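Local coordinates for uncharacterized protein (Pseudomonas aeruginosa PAO1, PDB 4R1D), which binds the lipase effector Tle4 as its immunity partner Tli4, probably protecting the bacterium from this toxin of its own H2 type VI secretion system, at residues Pro138-Asp150 against Val292-Ser301. Sequence-based numbering, arbitrary orientation.
Sequences PKEIPSEPGFCID and VDSIRVRPTS
Gly-146 O accepts two hydrogen bonds from the guanidinium of Arg-298, from NH2 at 2.9 Å and from NH1 at 3.0 Å. Both nitrogens come end-on to the one oxygen from the same face of its carbonyl, while the oxygen itself lies almost exactly in the guanidinium plane. NH2 also donates to Glu-144 O (2.9 Å), in a straighter bond of 162° that lies in the plane of that carbonyl. NE completes the set by giving its hydrogen to Pro-142 O at 2.9 Å. Three main-chain oxygens, all near its plane, thus fix the orientation of the buried group, and their partial negative charges probably offset part of its positive charge. The side chain runs extended from the backbone as far as CD, then bends at chi3 (81°), which turns the guanidinium toward the carbonyls. The ring of Pro-142 and Cys-148 SG lie over the same face of the guanidinium, the sulfur 3.7 Å from NH1, and Ile-141 CG2 packs against the aliphatic CD.

Pro-142 and Glu-144 lie in the loop that leads into strand 146-149, and Gly-146 is the first residue of that strand, an outer strand of a small antiparallel sheet with 152-155 and 133-135. Arg-298 follows directly on strand 296-297, which pairs with strand 14-18, and its own backbone bonds to Arg-13. The arginine thereby ties the two small sheets together.

Farther along, at the end of the modelled chain, Ser-301 N donates to Ser-143 O at 2.9 Å, and Ser-301 OG adds a weak bond to the same oxygen. Between these anchor points, Thr-300 lies obliquely across Pro-145, with its methyl CG2 3.8 Å from Pro-145 CA and OG1 beside the ring carbon CG.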
loop_
_atom_site.group_PDB
_atom_site.type_symbol
_atom_site.label_atom_id
_atom_site.label_comp_id
_atom_site.label_asym_id
_atom_site.label_seq_id
_atom_site.Cartn_x
_atom_site.Cartn_y
_atom_site.Cartn_z
ATOM N N PRO B 138 15.038 -4.287 -31.202
ATOM C CA PRO B 138 14.337 -3.414 -30.252
ATOM C C PRO B 138 13.219 -2.577 -30.867
ATOM O O PRO B 138 12.213 -2.347 -30.194
ATOM C CB PRO B 138 15.453 -2.504 -29.728
ATOM C CG PRO B 138 16.677 -3.358 -29.798
ATOM C CD PRO B 138 16.502 -4.212 -31.042
ATOM N N LYS B 139 13.385 -2.123 -32.108
ATOM C CA LYS B 139 12.352 -1.328 -32.769
ATOM C C LYS B 139 11.708 -2.036 -33.970
ATOM O O LYS B 139 10.972 -1.433 -34.742
ATOM C CB LYS B 139 12.897 0.048 -33.170
ATOM C CG LYS B 139 13.442 0.865 -31.996
ATOM C CD LYS B 139 13.894 2.245 -32.465
ATOM C CE LYS B 139 15.113 2.745 -31.693
ATOM N NZ LYS B 139 16.376 2.070 -32.120
ATOM N N GLU B 140 11.957 -3.330 -34.102
ATOM C CA GLU B 140 11.389 -4.083 -35.206
ATOM C C GLU B 140 9.895 -4.299 -34.985
ATOM O O GLU B 140 9.479 -4.743 -33.915
ATOM C CB GLU B 140 12.098 -5.429 -35.349
ATOM C CG GLU B 140 11.619 -6.245 -36.526
ATOM C CD GLU B 140 12.295 -7.604 -36.612
ATOM O OE1 GLU B 140 12.971 -8.016 -35.643
ATOM O OE2 GLU B 140 12.162 -8.249 -37.665
ATOM N N ILE B 141 9.099 -4.000 -36.007
ATOM C CA ILE B 141 7.649 -4.184 -35.951
ATOM C C ILE B 141 7.251 -5.500 -36.612
ATOM O O ILE B 141 7.322 -5.630 -37.829
ATOM C CB ILE B 141 6.938 -3.030 -36.675
ATOM C CG1 ILE B 141 7.364 -1.688 -36.072
ATOM C CG2 ILE B 141 5.409 -3.223 -36.646
ATOM C CD1 ILE B 141 6.727 -0.455 -36.739
ATOM N N PRO B 142 6.834 -6.488 -35.815
ATOM C CA PRO B 142 6.527 -7.805 -36.391
ATOM C C PRO B 142 5.264 -7.784 -37.241
ATOM O O PRO B 142 4.271 -7.174 -36.857
ATOM C CB PRO B 142 6.304 -8.688 -35.157
ATOM C CG PRO B 142 6.989 -7.955 -34.033
ATOM C CD PRO B 142 6.810 -6.507 -34.345
ATOM N N SER B 143 5.300 -8.444 -38.396
ATOM C CA SER B 143 4.102 -8.573 -39.203
ATOM C C SER B 143 3.301 -9.810 -38.792
ATOM O O SER B 143 2.130 -9.938 -39.140
ATOM C CB SER B 143 4.455 -8.627 -40.696
ATOM O OG SER B 143 5.243 -9.765 -40.983
ATOM N N GLU B 144 3.932 -10.713 -38.050
ATOM C CA GLU B 144 3.239 -11.869 -37.476
ATOM C C GLU B 144 2.403 -11.425 -36.267
ATOM O O GLU B 144 2.786 -10.497 -35.565
ATOM C CB GLU B 144 4.256 -12.936 -37.049
ATOM C CG GLU B 144 3.702 -14.031 -36.133
ATOM C CD GLU B 144 4.691 -15.177 -35.868
ATOM O OE1 GLU B 144 5.917 -14.944 -35.842
ATOM O OE2 GLU B 144 4.233 -16.322 -35.683
ATOM N N PRO B 145 1.255 -12.079 -36.033
ATOM C CA PRO B 145 0.440 -11.776 -34.845
ATOM C C PRO B 145 1.208 -12.093 -33.569
ATOM O O PRO B 145 1.989 -13.048 -33.539
ATOM C CB PRO B 145 -0.745 -12.739 -34.975
ATOM C CG PRO B 145 -0.824 -13.061 -36.442
ATOM C CD PRO B 145 0.597 -13.052 -36.928
ATOM N N GLY B 146 0.988 -11.309 -32.518
ATOM C CA GLY B 146 1.627 -11.599 -31.246
ATOM C C GLY B 146 1.736 -10.400 -30.327
ATOM O O GLY B 146 1.459 -9.272 -30.734
ATOM N N PHE B 147 2.173 -10.663 -29.096
ATOM C CA PHE B 147 2.249 -9.667 -28.035
ATOM C C PHE B 147 3.708 -9.236 -27.833
ATOM O O PHE B 147 4.535 -10.019 -27.375
ATOM C CB PHE B 147 1.675 -10.288 -26.757
ATOM C CG PHE B 147 1.558 -9.329 -25.603
ATOM C CD1 PHE B 147 0.429 -8.538 -25.448
ATOM C CD2 PHE B 147 2.567 -9.237 -24.664
ATOM C CE1 PHE B 147 0.323 -7.663 -24.374
ATOM C CE2 PHE B 147 2.464 -8.366 -23.602
ATOM C CZ PHE B 147 1.346 -7.579 -23.456
ATOM N N CYS B 148 4.023 -7.997 -28.192
ATOM C CA CYS B 148 5.398 -7.520 -28.140
ATOM C C CYS B 148 5.824 -7.155 -26.733
ATOM O O CYS B 148 5.093 -6.485 -26.018
ATOM C CB CYS B 148 5.593 -6.314 -29.054
ATOM S SG CYS B 148 5.632 -6.728 -30.834
ATOM N N ILE B 149 7.018 -7.603 -26.362
ATOM C CA ILE B 149 7.650 -7.217 -25.106
ATOM C C ILE B 149 9.082 -6.771 -25.438
ATOM O O ILE B 149 9.427 -6.642 -26.617
ATOM C CB ILE B 149 7.640 -8.391 -24.104
ATOM C CG1 ILE B 149 8.494 -9.554 -24.619
ATOM C CG2 ILE B 149 6.193 -8.870 -23.865
ATOM C CD1 ILE B 149 8.647 -10.697 -23.637
ATOM N N ASP B 150 9.916 -6.535 -24.424
ATOM C CA ASP B 150 11.306 -6.164 -24.679
ATOM C C ASP B 150 11.989 -7.228 -25.531
ATOM O O ASP B 150 12.027 -8.391 -25.146
ATOM C CB ASP B 150 12.096 -6.055 -23.377
ATOM C CG ASP B 150 11.436 -5.155 -22.374
ATOM O OD1 ASP B 150 11.706 -3.937 -22.393
ATOM O OD2 ASP B 150 10.641 -5.668 -21.574
ATOM N N VAL B 292 -1.914 10.461 -28.695
ATOM C CA VAL B 292 -3.102 9.611 -28.635
ATOM C C VAL B 292 -3.568 9.228 -30.040
ATOM O O VAL B 292 -3.922 8.090 -30.296
ATOM C CB VAL B 292 -4.234 10.300 -27.835
ATOM C CG1 VAL B 292 -5.574 9.606 -28.054
ATOM C CG2 VAL B 292 -3.861 10.341 -26.337
ATOM N N ASP B 293 -3.528 10.177 -30.961
ATOM C CA ASP B 293 -3.977 9.899 -32.318
ATOM C C ASP B 293 -3.065 8.907 -33.053
ATOM O O ASP B 293 -3.418 8.425 -34.122
ATOM C CB ASP B 293 -4.124 11.194 -33.115
ATOM C CG ASP B 293 -5.353 11.987 -32.719
ATOM O OD1 ASP B 293 -6.345 11.386 -32.244
ATOM O OD2 ASP B 293 -5.328 13.224 -32.887
ATOM N N SER B 294 -1.906 8.595 -32.472
ATOM C CA SER B 294 -0.987 7.629 -33.067
ATOM C C SER B 294 -1.216 6.196 -32.573
ATOM O O SER B 294 -0.556 5.268 -33.032
ATOM C CB SER B 294 0.472 8.041 -32.822
ATOM O OG SER B 294 0.922 7.645 -31.535
ATOM N N ILE B 295 -2.134 6.017 -31.624
ATOM C CA ILE B 295 -2.400 4.691 -31.069
ATOM C C ILE B 295 -3.199 3.826 -32.036
ATOM O O ILE B 295 -4.288 4.211 -32.475
ATOM C CB ILE B 295 -3.192 4.789 -29.747
ATOM C CG1 ILE B 295 -2.406 5.623 -28.724
ATOM C CG2 ILE B 295 -3.567 3.394 -29.237
ATOM C CD1 ILE B 295 -3.185 5.919 -27.431
ATOM N N ARG B 296 -2.659 2.662 -32.370
ATOM C CA ARG B 296 -3.375 1.712 -33.214
ATOM C C ARG B 296 -2.916 0.277 -32.982
ATOM O O ARG B 296 -1.782 0.034 -32.575
ATOM C CB ARG B 296 -3.262 2.093 -34.704
ATOM C CG ARG B 296 -1.909 1.816 -35.369
ATOM C CD ARG B 296 -0.893 2.881 -35.037
ATOM N NE ARG B 296 0.239 2.866 -35.975
ATOM C CZ ARG B 296 1.298 3.666 -35.888
ATOM N NH1 ARG B 296 1.399 4.544 -34.897
ATOM N NH2 ARG B 296 2.269 3.589 -36.795
ATOM N N VAL B 297 -3.813 -0.671 -33.232
ATOM C CA VAL B 297 -3.474 -2.075 -33.195
ATOM C C VAL B 297 -2.405 -2.319 -34.242
ATOM O O VAL B 297 -2.479 -1.781 -35.346
ATOM C CB VAL B 297 -4.694 -2.948 -33.540
ATOM C CG1 VAL B 297 -4.299 -4.411 -33.594
ATOM C CG2 VAL B 297 -5.800 -2.733 -32.527
ATOM N N ARG B 298 -1.409 -3.124 -33.901
ATOM C CA ARG B 298 -0.353 -3.432 -34.851
ATOM C C ARG B 298 -0.953 -4.242 -35.995
ATOM O O ARG B 298 -1.531 -5.300 -35.757
ATOM C CB ARG B 298 0.761 -4.235 -34.177
ATOM C CG ARG B 298 1.981 -4.452 -35.077
ATOM C CD ARG B 298 3.096 -5.216 -34.376
ATOM N NE ARG B 298 2.868 -6.660 -34.364
ATOM C CZ ARG B 298 2.446 -7.347 -33.312
ATOM N NH1 ARG B 298 2.204 -6.725 -32.156
ATOM N NH2 ARG B 298 2.275 -8.661 -33.406
ATOM N N PRO B 299 -0.824 -3.749 -37.239
ATOM C CA PRO B 299 -1.311 -4.554 -38.370
ATOM C C PRO B 299 -0.543 -5.859 -38.458
ATOM O O PRO B 299 0.689 -5.837 -38.383
ATOM C CB PRO B 299 -0.978 -3.685 -39.592
ATOM C CG PRO B 299 -0.849 -2.291 -39.053
ATOM C CD PRO B 299 -0.268 -2.458 -37.673
ATOM N N THR B 300 -1.245 -6.980 -38.625
ATOM C CA THR B 300 -0.580 -8.271 -38.738
ATOM C C THR B 300 -1.200 -9.092 -39.856
ATOM O O THR B 300 -2.211 -8.702 -40.436
ATOM C CB THR B 300 -0.656 -9.090 -37.426
ATOM O OG1 THR B 300 -2.024 -9.377 -37.115
ATOM C CG2 THR B 300 -0.020 -8.328 -36.269
ATOM N N SER B 301 -0.589 -10.233 -40.149
ATOM C CA SER B 301 -1.099 -11.128 -41.179
ATOM C C SER B 301 -2.170 -12.053 -40.619
ATOM O O SER B 301 -2.767 -12.839 -41.356
ATOM C CB SER B 301 0.041 -11.949 -41.768
ATOM O OG SER B 301 0.807 -12.532 -40.733
#